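Local coordinates for protein oxidase/hydroxylase (Streptomyces hygroscopicus subsp. hygroscopicus, PDB 4XCB) that binds nickel, 2-oxoglutarate and hygromycin B and probably acts as a 2-oxoglutarate-dependent dioxygenase of the PhyH family, at residues 36-41 / 60-65. Residues are numbered along the deposited sequence; the frame is centred on the assembly and turned at random.
Sequences RSELER and AASPVF
Ser-62 meets Glu-38 first: its hydroxyl OG donates to Glu-38 OE2 at 2.8 Å, arriving at the anti lone pair, the one turned away from OE1. The same OG accepts the capping bond from Phe-65 N at 3.3 Å, which makes Ser-62 the N-cap of helix 63-69, right where helix 58-61 has ended, and its two bonds join helix 29-40 to the start of helix 63-69. Glu-38 gets there with CG anti to its own nitrogen (chi1 -174°) and a bend at chi2 that brings the carboxylate across to the serine. Its other oxygen, OE1, faces back to its own segment and pairs with Arg-41 in a salt bridge, while Arg-41 NH2 also donates to Ser-37 OG at 3.0 Å. With an alanine in place of Glu-38, the cap hydroxyl would probably lose its acceptor and Arg-41 its counter-charge. Val-64 comes next, its CG2 resting 3.9 Å from Glu-38 OE2. All this sits on the flank of the cupin-type double-stranded beta helix, where Leu-39 and Phe-65 pack against strand 220-229, and the Leu-39 side chain is about 12 Å from the bound 2-oxoglutarate. The Phe-65 ring touches both Glu-38 and Leu-39. Its CE2 lies 3.7 Å from Glu-38 CG, the two side chains running antiparallel alongside one another, with carboxylate and ring planes 57° apart. The Leu-39 side chain lies about perpendicular to that of Phe-65, and its CG approaches the ring obliquely, 3.7 Å from Phe-65 CZ; both residues also touch Thr-223 and Leu-58.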
loop_
_atom_site.group_PDB
_atom_site.type_symbol
_atom_site.label_atom_id
_atom_site.label_comp_id
_atom_site.label_asym_id
_atom_site.label_seq_id
_atom_site.Cartn_x
_atom_site.Cartn_y
_atom_site.Cartn_z
ATOM N N ARG A 36 -24.280 -30.952 -15.549
ATOM C CA ARG A 36 -24.087 -31.271 -16.962
ATOM C C ARG A 36 -25.414 -31.481 -17.680
ATOM O O ARG A 36 -25.627 -30.952 -18.767
ATOM C CB ARG A 36 -23.244 -32.525 -17.121
ATOM C CG ARG A 36 -21.821 -32.397 -16.678
ATOM C CD ARG A 36 -21.195 -33.776 -16.772
ATOM N NE ARG A 36 -19.755 -33.761 -16.635
ATOM C CZ ARG A 36 -19.063 -34.798 -16.176
ATOM N NH1 ARG A 36 -19.709 -35.893 -15.801
ATOM N NH2 ARG A 36 -17.738 -34.743 -16.079
ATOM N N SER A 37 -26.294 -32.269 -17.069
ATOM C CA SER A 37 -27.614 -32.525 -17.641
ATOM C C SER A 37 -28.372 -31.239 -17.898
ATOM O O SER A 37 -28.967 -31.062 -18.961
ATOM C CB SER A 37 -28.446 -33.419 -16.723
ATOM O OG SER A 37 -29.823 -33.368 -17.095
ATOM N N GLU A 38 -28.356 -30.343 -16.915
ATOM C CA GLU A 38 -29.067 -29.080 -17.035
ATOM C C GLU A 38 -28.504 -28.233 -18.185
ATOM O O GLU A 38 -29.264 -27.715 -18.998
ATOM C CB GLU A 38 -29.016 -28.307 -15.718
ATOM C CG GLU A 38 -29.871 -27.041 -15.716
ATOM C CD GLU A 38 -31.355 -27.296 -15.445
ATOM O OE1 GLU A 38 -31.829 -28.432 -15.628
ATOM O OE2 GLU A 38 -32.052 -26.346 -15.039
ATOM N N LEU A 39 -27.178 -28.125 -18.283
ATOM C CA LEU A 39 -26.586 -27.335 -19.362
ATOM C C LEU A 39 -26.992 -27.863 -20.732
ATOM O O LEU A 39 -27.247 -27.092 -21.653
ATOM C CB LEU A 39 -25.068 -27.311 -19.247
ATOM C CG LEU A 39 -24.485 -26.479 -18.106
ATOM C CD1 LEU A 39 -23.010 -26.774 -18.007
ATOM C CD2 LEU A 39 -24.705 -24.990 -18.318
ATOM N N GLU A 40 -27.069 -29.182 -20.863
ATOM C CA GLU A 40 -27.467 -29.781 -22.135
ATOM C C GLU A 40 -28.869 -29.354 -22.550
ATOM O O GLU A 40 -29.187 -29.331 -23.738
ATOM C CB GLU A 40 -27.383 -31.304 -22.054
ATOM C CG GLU A 40 -25.971 -31.816 -21.820
ATOM C CD GLU A 40 -25.863 -33.326 -21.932
ATOM O OE1 GLU A 40 -26.811 -33.957 -22.450
ATOM O OE2 GLU A 40 -24.828 -33.884 -21.502
ATOM N N ARG A 41 -29.698 -29.009 -21.568
ATOM C CA ARG A 41 -31.060 -28.556 -21.817
ATOM C C ARG A 41 -31.199 -27.032 -21.895
ATOM O O ARG A 41 -32.311 -26.506 -21.878
ATOM C CB ARG A 41 -31.991 -29.098 -20.729
ATOM C CG ARG A 41 -32.355 -30.564 -20.896
ATOM C CD ARG A 41 -33.260 -31.049 -19.769
ATOM N NE ARG A 41 -32.508 -31.461 -18.589
ATOM C CZ ARG A 41 -32.419 -30.740 -17.478
ATOM N NH1 ARG A 41 -33.030 -29.566 -17.396
ATOM N NH2 ARG A 41 -31.719 -31.188 -16.450
ATOM N N ALA A 60 -30.484 -16.867 -14.264
ATOM C CA ALA A 60 -31.765 -16.480 -14.849
ATOM C C ALA A 60 -32.373 -17.630 -15.642
ATOM O O ALA A 60 -33.600 -17.782 -15.716
ATOM C CB ALA A 60 -31.592 -15.256 -15.752
ATOM N N ALA A 61 -31.499 -18.446 -16.220
ATOM C CA ALA A 61 -31.899 -19.484 -17.161
ATOM C C ALA A 61 -32.460 -20.738 -16.486
ATOM O O ALA A 61 -33.238 -21.480 -17.088
ATOM C CB ALA A 61 -30.719 -19.854 -18.047
ATOM N N SER A 62 -32.068 -20.979 -15.240
ATOM C CA SER A 62 -32.389 -22.248 -14.607
ATOM C C SER A 62 -32.257 -22.183 -13.094
ATOM O O SER A 62 -31.243 -21.722 -12.581
ATOM C CB SER A 62 -31.483 -23.344 -15.172
ATOM O OG SER A 62 -30.829 -24.051 -14.135
ATOM N N PRO A 63 -33.285 -22.648 -12.369
ATOM C CA PRO A 63 -33.253 -22.628 -10.904
ATOM C C PRO A 63 -32.115 -23.442 -10.317
ATOM O O PRO A 63 -31.704 -23.163 -9.190
ATOM C CB PRO A 63 -34.599 -23.246 -10.518
ATOM C CG PRO A 63 -35.478 -22.919 -11.649
ATOM C CD PRO A 63 -34.611 -23.049 -12.871
ATOM N N VAL A 64 -31.641 -24.455 -11.044
ATOM C CA VAL A 64 -30.501 -25.234 -10.591
ATOM C C VAL A 64 -29.276 -24.353 -10.438
ATOM O O VAL A 64 -28.570 -24.427 -9.431
ATOM C CB VAL A 64 -30.179 -26.385 -11.564
ATOM C CG1 VAL A 64 -28.783 -26.942 -11.309
ATOM C CG2 VAL A 64 -31.232 -27.465 -11.442
ATOM N N PHE A 65 -29.030 -23.512 -11.433
ATOM C CA PHE A 65 -27.859 -22.664 -11.370
ATOM C C PHE A 65 -28.099 -21.418 -10.532
ATOM O O PHE A 65 -27.148 -20.860 -9.984
ATOM C CB PHE A 65 -27.385 -22.335 -12.776
ATOM C CG PHE A 65 -26.771 -23.518 -13.461
ATOM C CD1 PHE A 65 -25.640 -24.119 -12.922
ATOM C CD2 PHE A 65 -27.327 -24.058 -14.611
ATOM C CE1 PHE A 65 -25.077 -25.223 -13.522
ATOM C CE2 PHE A 65 -26.753 -25.168 -15.221
ATOM C CZ PHE A 65 -25.637 -25.750 -14.672
#